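Adenylate kinase (Thermus thermophilus, PDB 3CM0) catalyses the reversible transfer of a phosphate between ATP and AMP, giving two ADP, and so probably supports cellular energy balance and adenine nucleotide salvage. Local coordinates at residues A[3-8]-A[28-33]; A[10-15]-A[145-150]; A[94-99]-A[155-160]. All blocks are in the same frame, centred on the assembly; numbering follows the deposited sequence.

Contact 1: residues A[3-8]-A[28-33]; sequences VGQAVI and LGFKKL
The F30 ring meets Q5 and V7 through one ring atom, CE1. Both approach the ring obliquely, neither squarely over a face nor in its plane. Q5 O is 3.9 Å from F30 CE1. Further along the strand, V7 CG2 lies 4.1 Å from F30 CE1. On the ring edge across from CE1 sits L28, from the same segment as F30. L28 CB lies in the ring plane, 3.7 Å from F30 CE2.

Residues 4-8 form the first part of strand 4-10. Their side chains alternate, so Q5 and V7 face F30 and A6 faces the other side of the sheet. Q5 adds its CB, 4.4 Å from F30 CE1. V7 turns CG1 anti to its backbone N (chi1 -180°). This leaves CG2 beside the backbone N, and that is the branch that reaches the ring. The V7 and F30 side chains cross at about a right angle.

F30 follows G29, the first residue past helix 17-28, where phi turns positive (81°). The chain then enters edge strand 31-33. In the sheet, strand 79-83 lies between 31-33 and 4-10, and Q5 pairs through its backbone with E78 and V80. The F30 side chain also touches R79 and I81 of that middle strand, so it reaches over it to strand 4-10. The C-terminal residue I186 packs on F30 and L28. At the far end of the segment, K32 makes a salt bridge to D83.

The contact is buried and small. It joins an edge strand to the central strand on one face of the parallel sheet. A ring C-H corner, a methyl and a backbone carbonyl meet at van der Waals distance. This implies burial of the ring without directed polar bonds.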
ATOM      1  N   VAL A   3       9.169 -11.610 -17.675  1.00 55.37           N
ATOM      2  CA  VAL A   3       9.656 -10.537 -16.763  1.00 49.30           C
ATOM      3  C   VAL A   3       8.560  -9.564 -16.376  1.00 45.60           C
ATOM      4  O   VAL A   3       7.579  -9.366 -17.101  1.00 39.22           O
ATOM      5  CB  VAL A   3      10.771  -9.675 -17.390  1.00 56.81           C
ATOM      6  CG1 VAL A   3      11.979 -10.532 -17.712  1.00 66.16           C
ATOM      7  CG2 VAL A   3      10.240  -8.973 -18.637  1.00 61.22           C
ATOM      8  N   GLY A   4       8.756  -8.936 -15.227  1.00 26.65           N
ATOM      9  CA  GLY A   4       7.785  -7.971 -14.769  1.00 21.71           C
ATOM     10  C   GLY A   4       8.467  -7.003 -13.840  1.00 14.60           C
ATOM     11  O   GLY A   4       9.651  -7.156 -13.510  1.00 19.71           O
ATOM     12  N   GLN A   5       7.714  -5.989 -13.434  1.00 19.28           N
ATOM     13  CA  GLN A   5       8.241  -4.983 -12.524  1.00 20.10           C
ATOM     14  C   GLN A   5       7.191  -4.657 -11.477  1.00 15.70           C
ATOM     15  O   GLN A   5       5.990  -4.573 -11.765  1.00 16.47           O
ATOM     16  CB  GLN A   5       8.623  -3.719 -13.295  1.00 26.80           C
ATOM     17  CG  GLN A   5       9.705  -3.957 -14.307  1.00 29.92           C
ATOM     18  CD  GLN A   5      10.125  -2.691 -15.020  1.00 38.50           C
ATOM     19  OE1 GLN A   5       9.293  -1.845 -15.341  1.00 40.24           O
ATOM     20  NE2 GLN A   5      11.423  -2.562 -15.285  1.00 42.44           N
ATOM     21  N   ALA A   6       7.631  -4.492 -10.234  1.00 15.86           N
ATOM     22  CA  ALA A   6       6.672  -4.173  -9.186  1.00 10.26           C
ATOM     23  C   ALA A   6       7.155  -2.966  -8.391  1.00 12.55           C
ATOM     24  O   ALA A   6       8.356  -2.719  -8.305  1.00 14.10           O
ATOM     25  CB  ALA A   6       6.524  -5.382  -8.215  1.00 14.11           C
ATOM     26  N   VAL A   7       6.190  -2.217  -7.862  1.00 10.28           N
ATOM     27  CA  VAL A   7       6.495  -1.119  -6.940  1.00 11.68           C
ATOM     28  C   VAL A   7       5.562  -1.224  -5.748  1.00 11.93           C
ATOM     29  O   VAL A   7       4.368  -1.472  -5.901  1.00 11.48           O
ATOM     30  CB  VAL A   7       6.332   0.280  -7.582  1.00 11.71           C
ATOM     31  CG1 VAL A   7       6.687   1.362  -6.525  1.00 15.08           C
ATOM     32  CG2 VAL A   7       7.292   0.425  -8.755  1.00 10.26           C
ATOM     33  N   ILE A   8       6.105  -1.046  -4.533  1.00 10.00           N
ATOM     34  CA  ILE A   8       5.312  -1.094  -3.336  1.00  7.59           C
ATOM     35  C   ILE A   8       5.355   0.284  -2.696  1.00  9.12           C
ATOM     36  O   ILE A   8       6.427   0.879  -2.625  1.00 12.13           O
ATOM     37  CB  ILE A   8       5.918  -2.119  -2.321  1.00  9.46           C
ATOM     38  CG1 ILE A   8       5.750  -3.548  -2.875  1.00  8.91           C
ATOM     39  CG2 ILE A   8       5.234  -2.003  -0.990  1.00 11.04           C
ATOM     40  CD1 ILE A   8       6.599  -4.654  -2.075  1.00  9.09           C
ATOM     41  N   LEU A  28       2.402   5.230 -16.128  1.00 23.03           N
ATOM     42  CA  LEU A  28       3.333   4.267 -16.704  1.00 22.39           C
ATOM     43  C   LEU A  28       2.781   2.880 -17.052  1.00 17.36           C
ATOM     44  O   LEU A  28       3.540   2.001 -17.490  1.00 26.60           O
ATOM     45  CB  LEU A  28       4.559   4.119 -15.792  1.00 24.19           C
ATOM     46  CG  LEU A  28       5.362   5.396 -15.554  1.00 30.24           C
ATOM     47  CD1 LEU A  28       6.642   5.016 -14.856  1.00 27.64           C
ATOM     48  CD2 LEU A  28       5.683   6.107 -16.863  1.00 33.89           C
ATOM     49  N   GLY A  29       1.492   2.693 -16.857  1.00 18.03           N
ATOM     50  CA  GLY A  29       0.862   1.427 -17.187  1.00 23.29           C
ATOM     51  C   GLY A  29       1.006   0.315 -16.158  1.00 21.89           C
ATOM     52  O   GLY A  29       1.142  -0.850 -16.521  1.00 24.18           O
ATOM     53  N   PHE A  30       1.020   0.669 -14.875  1.00 23.19           N
ATOM     54  CA  PHE A  30       1.105  -0.355 -13.823  1.00 24.72           C
ATOM     55  C   PHE A  30      -0.322  -0.626 -13.382  1.00 23.39           C
ATOM     56  O   PHE A  30      -1.142   0.297 -13.333  1.00 19.94           O
ATOM     57  CB  PHE A  30       1.869   0.153 -12.575  1.00 19.79           C
ATOM     58  CG  PHE A  30       3.354   0.202 -12.732  1.00 19.00           C
ATOM     59  CD1 PHE A  30       4.163  -0.759 -12.111  1.00 15.16           C
ATOM     60  CD2 PHE A  30       3.962   1.193 -13.501  1.00 25.64           C
ATOM     61  CE1 PHE A  30       5.552  -0.731 -12.240  1.00 16.31           C
ATOM     62  CE2 PHE A  30       5.356   1.238 -13.646  1.00 27.98           C
ATOM     63  CZ  PHE A  30       6.158   0.265 -13.014  1.00 32.76           C
ATOM     64  N   LYS A  31      -0.622  -1.882 -13.061  1.00 18.50           N
ATOM     65  CA  LYS A  31      -1.924  -2.221 -12.527  1.00 16.72           C
ATOM     66  C   LYS A  31      -1.813  -2.081 -11.001  1.00 22.20           C
ATOM     67  O   LYS A  31      -0.990  -2.779 -10.355  1.00 16.46           O
ATOM     68  CB  LYS A  31      -2.308  -3.663 -12.880  1.00 23.76           C
ATOM     69  CG  LYS A  31      -3.671  -4.051 -12.329  1.00 37.29           C
ATOM     70  CD  LYS A  31      -4.270  -5.271 -13.036  1.00 37.83           C
ATOM     71  CE  LYS A  31      -3.439  -6.516 -12.850  1.00 46.30           C
ATOM     72  NZ  LYS A  31      -4.108  -7.715 -13.438  1.00 40.34           N
ATOM     73  N   LYS A  32      -2.619  -1.181 -10.433  1.00 17.22           N
ATOM     74  CA  LYS A  32      -2.639  -0.950  -8.991  1.00 23.34           C
ATOM     75  C   LYS A  32      -3.577  -1.969  -8.365  1.00 28.53           C
ATOM     76  O   LYS A  32      -4.785  -1.950  -8.574  1.00 24.43           O
ATOM     77  CB  LYS A  32      -3.122   0.480  -8.697  1.00 29.40           C
ATOM     78  CG  LYS A  32      -3.117   0.901  -7.239  1.00 22.55           C
ATOM     79  CD  LYS A  32      -3.357   2.419  -7.163  1.00 28.90           C
ATOM     80  CE  LYS A  32      -3.356   2.995  -5.751  1.00 34.40           C
ATOM     81  NZ  LYS A  32      -4.532   2.599  -4.927  1.00 40.91           N
ATOM     82  N   LEU A  33      -3.014  -2.874  -7.584  1.00 23.65           N
ATOM     83  CA  LEU A  33      -3.802  -3.915  -6.977  1.00 24.04           C
ATOM     84  C   LEU A  33      -4.412  -3.553  -5.626  1.00 30.04           C
ATOM     85  O   LEU A  33      -3.831  -2.821  -4.830  1.00 31.11           O
ATOM     86  CB  LEU A  33      -2.948  -5.173  -6.808  1.00 19.50           C
ATOM     87  CG  LEU A  33      -2.207  -5.683  -8.039  1.00 28.62           C
ATOM     88  CD1 LEU A  33      -1.594  -7.032  -7.711  1.00 26.20           C
ATOM     89  CD2 LEU A  33      -3.157  -5.783  -9.221  1.00 33.40           C
TER

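Contact 2: residues A[10-15]-A[145-150]; sequences LGPPGA and EVYREK
Y147 lays one ring face on P12. P12 CA sits 3.5 Å above the plane, over the ring centre. P12 CB makes a CH-pi contact, 3.7 Å from the Y147 ring centroid and 24° off the normal.

The Y147 side chain leaves helix 137-160 toward the loop. Its CG is anti to the backbone N, though chi1 is bent to 157°. This sends the ring along the loop, with the hydroxyl end reaching G11. Y147 OH is 3.1 Å from G11 C and also lies against P12 CD. It is near G11 N and P12 N, but neither makes a hydrogen bond with it: the angle is poor at G11, and proline N has no hydrogen. P13 touches the other end of the ring, with P13 CD 4.3 Å from Y147 CG. L144, one turn earlier, packs on both prolines.

R148 turns its end away from the loop. R148 NH2 forms a salt bridge to E145 OE2 (2.6 Å). It meets the syn lone pair of OE2, and OE2 lies 25° out of the guanidinium plane. R148 NE adds a weak bond to E145 OE1.

Residues P12 to A15 form a type II beta turn, closed by A15 N to P12 O at 3.1 Å. G14 has the positive phi such a turn needs. G14 and A15 belong to the predicted ATP site. The glycine-rich loop between strand 4-10 and helix 17-28 is the P-loop of the P-loop NTPase fold.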
ATOM      1  N   LEU A  10       4.591   2.630   0.754  1.00 15.05           N
ATOM      2  CA  LEU A  10       4.344   2.654   2.200  1.00 10.35           C
ATOM      3  C   LEU A  10       4.308   4.148   2.657  1.00 13.22           C
ATOM      4  O   LEU A  10       4.997   5.013   2.109  1.00 14.83           O
ATOM      5  CB  LEU A  10       5.457   1.943   2.975  1.00 12.81           C
ATOM      6  CG  LEU A  10       5.715   0.453   2.659  1.00 14.54           C
ATOM      7  CD1 LEU A  10       6.905  -0.004   3.475  1.00 18.34           C
ATOM      8  CD2 LEU A  10       4.474  -0.397   2.970  1.00 20.27           C
ATOM      9  N   GLY A  11       3.484   4.447   3.630  1.00 19.59           N
ATOM     10  CA  GLY A  11       3.435   5.827   4.101  1.00 18.72           C
ATOM     11  C   GLY A  11       2.294   5.995   5.066  1.00 21.57           C
ATOM     12  O   GLY A  11       1.330   5.241   5.020  1.00 18.06           O
ATOM     13  N   PRO A  12       2.387   6.966   5.974  1.00 19.71           N
ATOM     14  CA  PRO A  12       1.331   7.223   6.964  1.00 24.23           C
ATOM     15  C   PRO A  12       0.135   7.943   6.354  1.00 21.19           C
ATOM     16  O   PRO A  12       0.208   8.505   5.272  1.00 19.66           O
ATOM     17  CB  PRO A  12       2.027   8.128   7.983  1.00 24.12           C
ATOM     18  CG  PRO A  12       2.945   8.985   7.045  1.00 20.78           C
ATOM     19  CD  PRO A  12       3.524   7.900   6.133  1.00 22.85           C
ATOM     20  N   PRO A  13      -0.995   7.928   7.062  1.00 22.76           N
ATOM     21  CA  PRO A  13      -2.209   8.596   6.616  1.00 23.31           C
ATOM     22  C   PRO A  13      -1.798  10.061   6.504  1.00 25.89           C
ATOM     23  O   PRO A  13      -1.022  10.559   7.344  1.00 26.63           O
ATOM     24  CB  PRO A  13      -3.158   8.395   7.786  1.00 27.66           C
ATOM     25  CG  PRO A  13      -2.736   7.101   8.353  1.00 32.23           C
ATOM     26  CD  PRO A  13      -1.225   7.140   8.280  1.00 19.88           C
ATOM     27  N   GLY A  14      -2.285  10.740   5.471  1.00 25.76           N
ATOM     28  CA  GLY A  14      -1.966  12.150   5.316  1.00 30.71           C
ATOM     29  C   GLY A  14      -0.739  12.438   4.469  1.00 29.12           C
ATOM     30  O   GLY A  14      -0.439  13.601   4.178  1.00 29.05           O
ATOM     31  N   ALA A  15      -0.013  11.402   4.078  1.00 25.81           N
ATOM     32  CA  ALA A  15       1.176  11.606   3.240  1.00 22.60           C
ATOM     33  C   ALA A  15       0.814  11.593   1.752  1.00 27.89           C
ATOM     34  O   ALA A  15       1.642  11.931   0.907  1.00 30.05           O
ATOM     35  CB  ALA A  15       2.245  10.520   3.555  1.00 23.41           C
ATOM     36  N   GLU A 145       1.276   6.892  15.722  1.00 24.62           N
ATOM     37  CA  GLU A 145       2.219   6.074  16.485  1.00 23.10           C
ATOM     38  C   GLU A 145       1.977   4.589  16.229  1.00 28.21           C
ATOM     39  O   GLU A 145       2.922   3.777  16.174  1.00 25.19           O
ATOM     40  CB  GLU A 145       2.085   6.382  17.979  1.00 28.88           C
ATOM     41  CG  GLU A 145       2.930   5.493  18.876  1.00 33.91           C
ATOM     42  CD  GLU A 145       4.421   5.569  18.571  1.00 39.27           C
ATOM     43  OE1 GLU A 145       4.902   6.615  18.086  1.00 41.40           O
ATOM     44  OE2 GLU A 145       5.123   4.581  18.842  1.00 42.43           O
ATOM     45  N   VAL A 146       0.708   4.235  16.077  1.00 25.60           N
ATOM     46  CA  VAL A 146       0.351   2.850  15.790  1.00 29.01           C
ATOM     47  C   VAL A 146       0.872   2.489  14.398  1.00 28.63           C
ATOM     48  O   VAL A 146       1.450   1.411  14.179  1.00 23.73           O
ATOM     49  CB  VAL A 146      -1.177   2.654  15.842  1.00 29.56           C
ATOM     50  CG1 VAL A 146      -1.565   1.316  15.227  1.00 34.50           C
ATOM     51  CG2 VAL A 146      -1.645   2.714  17.285  1.00 29.29           C
ATOM     52  N   TYR A 147       0.650   3.389  13.451  1.00 24.65           N
ATOM     53  CA  TYR A 147       1.140   3.179  12.098  1.00 22.81           C
ATOM     54  C   TYR A 147       2.659   2.982  12.136  1.00 21.96           C
ATOM     55  O   TYR A 147       3.207   2.088  11.470  1.00 19.92           O
ATOM     56  CB  TYR A 147       0.807   4.388  11.213  1.00 21.57           C
ATOM     57  CG  TYR A 147       1.725   4.520  10.008  1.00 23.63           C
ATOM     58  CD1 TYR A 147       1.515   3.770   8.840  1.00 31.24           C
ATOM     59  CD2 TYR A 147       2.860   5.320  10.077  1.00 26.71           C
ATOM     60  CE1 TYR A 147       2.435   3.822   7.779  1.00 34.31           C
ATOM     61  CE2 TYR A 147       3.779   5.377   9.032  1.00 34.35           C
ATOM     62  CZ  TYR A 147       3.562   4.629   7.888  1.00 32.94           C
ATOM     63  OH  TYR A 147       4.484   4.724   6.855  1.00 41.32           O
ATOM     64  N   ARG A 148       3.358   3.824  12.892  1.00 15.33           N
ATOM     65  CA  ARG A 148       4.803   3.667  12.961  1.00 17.25           C
ATOM     66  C   ARG A 148       5.189   2.302  13.523  1.00 24.14           C
ATOM     67  O   ARG A 148       6.106   1.641  13.010  1.00 19.23           O
ATOM     68  CB  ARG A 148       5.430   4.763  13.819  1.00 20.73           C
ATOM     69  CG  ARG A 148       6.959   4.732  13.816  1.00 31.45           C
ATOM     70  CD  ARG A 148       7.546   5.716  14.836  1.00 35.07           C
ATOM     71  NE  ARG A 148       7.286   5.285  16.211  1.00 48.17           N
ATOM     72  CZ  ARG A 148       7.900   4.275  16.824  1.00 47.78           C
ATOM     73  NH1 ARG A 148       8.828   3.565  16.195  1.00 56.75           N
ATOM     74  NH2 ARG A 148       7.587   3.976  18.078  1.00 55.65           N
ATOM     75  N   GLU A 149       4.492   1.866  14.567  1.00 23.48           N
ATOM     76  CA  GLU A 149       4.826   0.574  15.182  1.00 29.88           C
ATOM     77  C   GLU A 149       4.577  -0.633  14.272  1.00 23.50           C
ATOM     78  O   GLU A 149       5.379  -1.573  14.229  1.00 26.85           O
ATOM     79  CB  GLU A 149       4.059   0.401  16.489  1.00 33.05           C
ATOM     80  CG  GLU A 149       4.562   1.281  17.614  1.00 28.65           C
ATOM     81  CD  GLU A 149       3.693   1.163  18.863  1.00 46.33           C
ATOM     82  OE1 GLU A 149       3.137   0.066  19.090  1.00 48.53           O
ATOM     83  OE2 GLU A 149       3.575   2.155  19.617  1.00 46.34           O
ATOM     84  N   LYS A 150       3.487  -0.599  13.531  1.00 21.56           N
ATOM     85  CA  LYS A 150       3.155  -1.696  12.639  1.00 26.28           C
ATOM     86  C   LYS A 150       3.976  -1.720  11.351  1.00 28.17           C
ATOM     87  O   LYS A 150       4.155  -2.770  10.718  1.00 26.11           O
ATOM     88  CB  LYS A 150       1.671  -1.637  12.273  1.00 29.76           C
ATOM     89  CG  LYS A 150       0.747  -1.907  13.449  1.00 34.58           C
ATOM     90  CD  LYS A 150      -0.705  -2.088  13.028  1.00 43.46           C
ATOM     91  CE  LYS A 150      -1.312  -0.835  12.430  1.00 54.71           C
ATOM     92  NZ  LYS A 150      -2.776  -1.016  12.175  1.00 52.90           N
TER

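Contact 3: residues A[94-99]-A[155-160]; sequences ALDRLL and VGYYEA
D96 meets Y157 and Y158 in a polar helix-to-helix contact. It lies in the CORE domain, which has an alpha/beta fold of the P-loop NTPase type, built on a five-stranded parallel sheet. D96 is on helix 89-101, and the tyrosines are near the end of helix 137-160. The backbones stay apart: D96 CA and Y158 CA are 10.3 Å from each other. The tyrosine side chains span most of the gap.

Y157 CG is anti to the backbone N (chi1 180°), which carries the ring across to helix 89-101. Its hydroxyl donates to D96 OD2 at 2.7 Å. The hydroxyl comes from above the carboxylate, 43° out of its plane. D96 OD2 itself sits near the plane of the Y157 ring, at its edge, 3.2 Å from Y157 CE2. A D96 chi1 of -92°, somewhat off the usual value, turns OD2 to Y157.

Outside the two segments, R161 makes a cation-pi contact with Y157, and also a long, weak ion pair with D96 OD2. Such a charge may steady the carboxylate. Y157 packs on L89, A92 and E93 of the facing helix.

Y158 meets the carboxylate with its ring edge: D96 OD1 is near the ring plane, 4.3 Å from Y158 CE1. Y157 CD2 lies 3.6 Å above one face of the Y158 ring, toward the rim. Y158 also touches P86, a residue of the predicted AMP site. Both carboxylate oxygens of D96 are thus tied to this tyrosine pair, one directly and one through water 1: the water accepts from Y158 OH and donates to D96 OD1, each at 2.7 Å.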
ATOM      1  N   ALA A  94       6.103 -13.683   1.893  1.00 13.25           N
ATOM      2  CA  ALA A  94       5.363 -14.460   0.895  1.00 17.01           C
ATOM      3  C   ALA A  94       5.350 -13.724  -0.442  1.00 14.00           C
ATOM      4  O   ALA A  94       5.489 -14.332  -1.501  1.00 13.41           O
ATOM      5  CB  ALA A  94       3.950 -14.702   1.383  1.00 15.10           C
ATOM      6  N   LEU A  95       5.190 -12.399  -0.406  1.00  8.66           N
ATOM      7  CA  LEU A  95       5.175 -11.645  -1.655  1.00  9.12           C
ATOM      8  C   LEU A  95       6.521 -11.704  -2.328  1.00 11.80           C
ATOM      9  O   LEU A  95       6.613 -11.806  -3.554  1.00 11.39           O
ATOM     10  CB  LEU A  95       4.769 -10.180  -1.391  1.00  9.51           C
ATOM     11  CG  LEU A  95       4.795  -9.229  -2.589  1.00  9.56           C
ATOM     12  CD1 LEU A  95       3.786  -9.795  -3.661  1.00 14.32           C
ATOM     13  CD2 LEU A  95       4.377  -7.791  -2.187  1.00 11.14           C
ATOM     14  N   ASP A  96       7.610 -11.646  -1.558  1.00 11.39           N
ATOM     15  CA  ASP A  96       8.921 -11.706  -2.196  1.00 12.54           C
ATOM     16  C   ASP A  96       9.117 -13.045  -2.907  1.00 13.71           C
ATOM     17  O   ASP A  96       9.724 -13.112  -3.988  1.00 13.29           O
ATOM     18  CB  ASP A  96      10.039 -11.518  -1.170  1.00 16.63           C
ATOM     19  CG  ASP A  96      10.478 -10.045  -1.020  1.00 26.78           C
ATOM     20  OD1 ASP A  96       9.934  -9.131  -1.699  1.00 21.33           O
ATOM     21  OD2 ASP A  96      11.384  -9.816  -0.192  1.00 24.92           O
ATOM     22  N   ARG A  97       8.640 -14.110  -2.298  1.00 15.07           N
ATOM     23  CA  ARG A  97       8.742 -15.425  -2.945  1.00 17.78           C
ATOM     24  C   ARG A  97       7.938 -15.443  -4.259  1.00 18.23           C
ATOM     25  O   ARG A  97       8.401 -15.955  -5.294  1.00 14.71           O
ATOM     26  CB  ARG A  97       8.229 -16.508  -1.999  1.00 19.13           C
ATOM     27  CG  ARG A  97       9.067 -16.630  -0.703  1.00 25.26           C
ATOM     28  CD  ARG A  97       8.741 -17.947   0.006  1.00 34.03           C
ATOM     29  NE  ARG A  97       7.429 -17.900   0.653  1.00 36.17           N
ATOM     30  CZ  ARG A  97       7.211 -17.433   1.882  1.00 37.67           C
ATOM     31  NH1 ARG A  97       8.222 -16.970   2.609  1.00 41.16           N
ATOM     32  NH2 ARG A  97       5.983 -17.436   2.387  1.00 43.26           N
ATOM     33  N   LEU A  98       6.731 -14.890  -4.211  1.00 14.87           N
ATOM     34  CA  LEU A  98       5.870 -14.810  -5.402  1.00 11.94           C
ATOM     35  C   LEU A  98       6.529 -13.968  -6.502  1.00 16.20           C
ATOM     36  O   LEU A  98       6.477 -14.319  -7.669  1.00 18.27           O
ATOM     37  CB  LEU A  98       4.500 -14.196  -5.017  1.00 10.17           C
ATOM     38  CG  LEU A  98       3.574 -13.983  -6.215  1.00 14.58           C
ATOM     39  CD1 LEU A  98       3.408 -15.340  -6.909  1.00 20.28           C
ATOM     40  CD2 LEU A  98       2.235 -13.462  -5.766  1.00 15.50           C
ATOM     41  N   LEU A  99       7.129 -12.820  -6.159  1.00 10.71           N
ATOM     42  CA  LEU A  99       7.763 -12.011  -7.189  1.00 14.97           C
ATOM     43  C   LEU A  99       8.925 -12.778  -7.802  1.00 18.82           C
ATOM     44  O   LEU A  99       9.139 -12.764  -9.031  1.00 18.61           O
ATOM     45  CB  LEU A  99       8.288 -10.690  -6.588  1.00 13.41           C
ATOM     46  CG  LEU A  99       7.178  -9.826  -5.973  1.00 17.07           C
ATOM     47  CD1 LEU A  99       7.814  -8.594  -5.280  1.00 18.52           C
ATOM     48  CD2 LEU A  99       6.175  -9.403  -7.061  1.00 23.52           C
ATOM     49  N   VAL A 155       9.747  -1.669   7.137  1.00 10.75           N
ATOM     50  CA  VAL A 155      10.831  -0.786   6.718  1.00 12.34           C
ATOM     51  C   VAL A 155      12.180  -1.507   6.915  1.00 12.64           C
ATOM     52  O   VAL A 155      13.045  -1.469   6.050  1.00 14.36           O
ATOM     53  CB  VAL A 155      10.788   0.533   7.530  1.00 14.81           C
ATOM     54  CG1 VAL A 155      11.995   1.386   7.187  1.00 18.36           C
ATOM     55  CG2 VAL A 155       9.503   1.274   7.210  1.00 20.96           C
ATOM     56  N   GLY A 156      12.351  -2.173   8.057  1.00 17.13           N
ATOM     57  CA  GLY A 156      13.585  -2.901   8.313  1.00 13.42           C
ATOM     58  C   GLY A 156      13.807  -4.034   7.324  1.00 11.79           C
ATOM     59  O   GLY A 156      14.922  -4.263   6.859  1.00 14.45           O
ATOM     60  N   TYR A 157      12.727  -4.733   6.996  1.00  9.48           N
ATOM     61  CA  TYR A 157      12.783  -5.848   6.045  1.00 11.82           C
ATOM     62  C   TYR A 157      13.275  -5.379   4.674  1.00  9.49           C
ATOM     63  O   TYR A 157      14.172  -5.975   4.049  1.00 10.26           O
ATOM     64  CB  TYR A 157      11.386  -6.432   5.892  1.00 12.71           C
ATOM     65  CG  TYR A 157      11.328  -7.581   4.933  1.00 10.83           C
ATOM     66  CD1 TYR A 157      11.661  -8.873   5.341  1.00 13.22           C
ATOM     67  CD2 TYR A 157      10.931  -7.388   3.610  1.00 11.29           C
ATOM     68  CE1 TYR A 157      11.591  -9.956   4.450  1.00 12.47           C
ATOM     69  CE2 TYR A 157      10.874  -8.472   2.704  1.00 12.16           C
ATOM     70  CZ  TYR A 157      11.200  -9.744   3.138  1.00 17.03           C
ATOM     71  OH  TYR A 157      11.105 -10.798   2.259  1.00 14.09           O
ATOM     72  N   TYR A 158      12.707  -4.273   4.193  1.00  9.50           N
ATOM     73  CA  TYR A 158      13.117  -3.794   2.881  1.00  9.33           C
ATOM     74  C   TYR A 158      14.444  -3.049   2.880  1.00  9.69           C
ATOM     75  O   TYR A 158      15.185  -3.134   1.908  1.00 11.33           O
ATOM     76  CB  TYR A 158      12.000  -2.920   2.276  1.00  8.42           C
ATOM     77  CG  TYR A 158      10.781  -3.756   1.959  1.00  6.55           C
ATOM     78  CD1 TYR A 158      10.878  -4.827   1.036  1.00  7.38           C
ATOM     79  CD2 TYR A 158       9.541  -3.487   2.542  1.00 12.57           C
ATOM     80  CE1 TYR A 158       9.740  -5.585   0.709  1.00 11.13           C
ATOM     81  CE2 TYR A 158       8.418  -4.239   2.216  1.00 11.21           C
ATOM     82  CZ  TYR A 158       8.516  -5.271   1.305  1.00 10.91           C
ATOM     83  OH  TYR A 158       7.386  -6.007   0.959  1.00 13.87           O
ATOM     84  N   GLU A 159      14.742  -2.306   3.946  1.00 13.27           N
ATOM     85  CA  GLU A 159      16.029  -1.613   4.019  1.00 13.19           C
ATOM     86  C   GLU A 159      17.201  -2.640   4.015  1.00 12.52           C
ATOM     87  O   GLU A 159      18.241  -2.424   3.373  1.00 16.45           O
ATOM     88  CB  GLU A 159      16.070  -0.735   5.288  1.00 14.46           C
ATOM     89  CG  GLU A 159      17.325   0.146   5.374  1.00 32.51           C
ATOM     90  CD  GLU A 159      17.248   1.148   6.513  1.00 46.85           C
ATOM     91  OE1 GLU A 159      16.315   1.980   6.518  1.00 48.71           O
ATOM     92  OE2 GLU A 159      18.123   1.101   7.403  1.00 65.19           O
ATOM     93  N   ALA A 160      17.001  -3.777   4.679  1.00 13.38           N
ATOM     94  CA  ALA A 160      18.059  -4.809   4.736  1.00 15.60           C
ATOM     95  C   ALA A 160      18.359  -5.358   3.339  1.00 19.45           C
ATOM     96  O   ALA A 160      19.442  -5.868   3.062  1.00 19.23           O
ATOM     97  CB  ALA A 160      17.631  -5.929   5.656  1.00 15.80           C
TER
HETATM   98  O   HOH W   1       7.765  -8.233  -0.454  1.00 12.81           O

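Overall arrangement
From the N terminus, strand 4-10 starts contact 1 and runs on into the loop of contact 2. Contact 1 closes first, after helix 17-28, and ties edge strand 31-33 to the central strand. Contact 2 opens within the span that contact 1 closes and ends far later, on helix 137-160, so the two cross. Contact 3 opens after contact 1 has closed. It crosses contact 2, because 94-99 lies inside the span closed by contact 2 and 155-160 beyond it. Contacts 2 and 3 share helix 137-160. Contacts 1 and 3 touch where I8 CD1 lies 3.4 Å from Y158 OH. Together they join sheet, P-loop and helices 89-101 and 137-160.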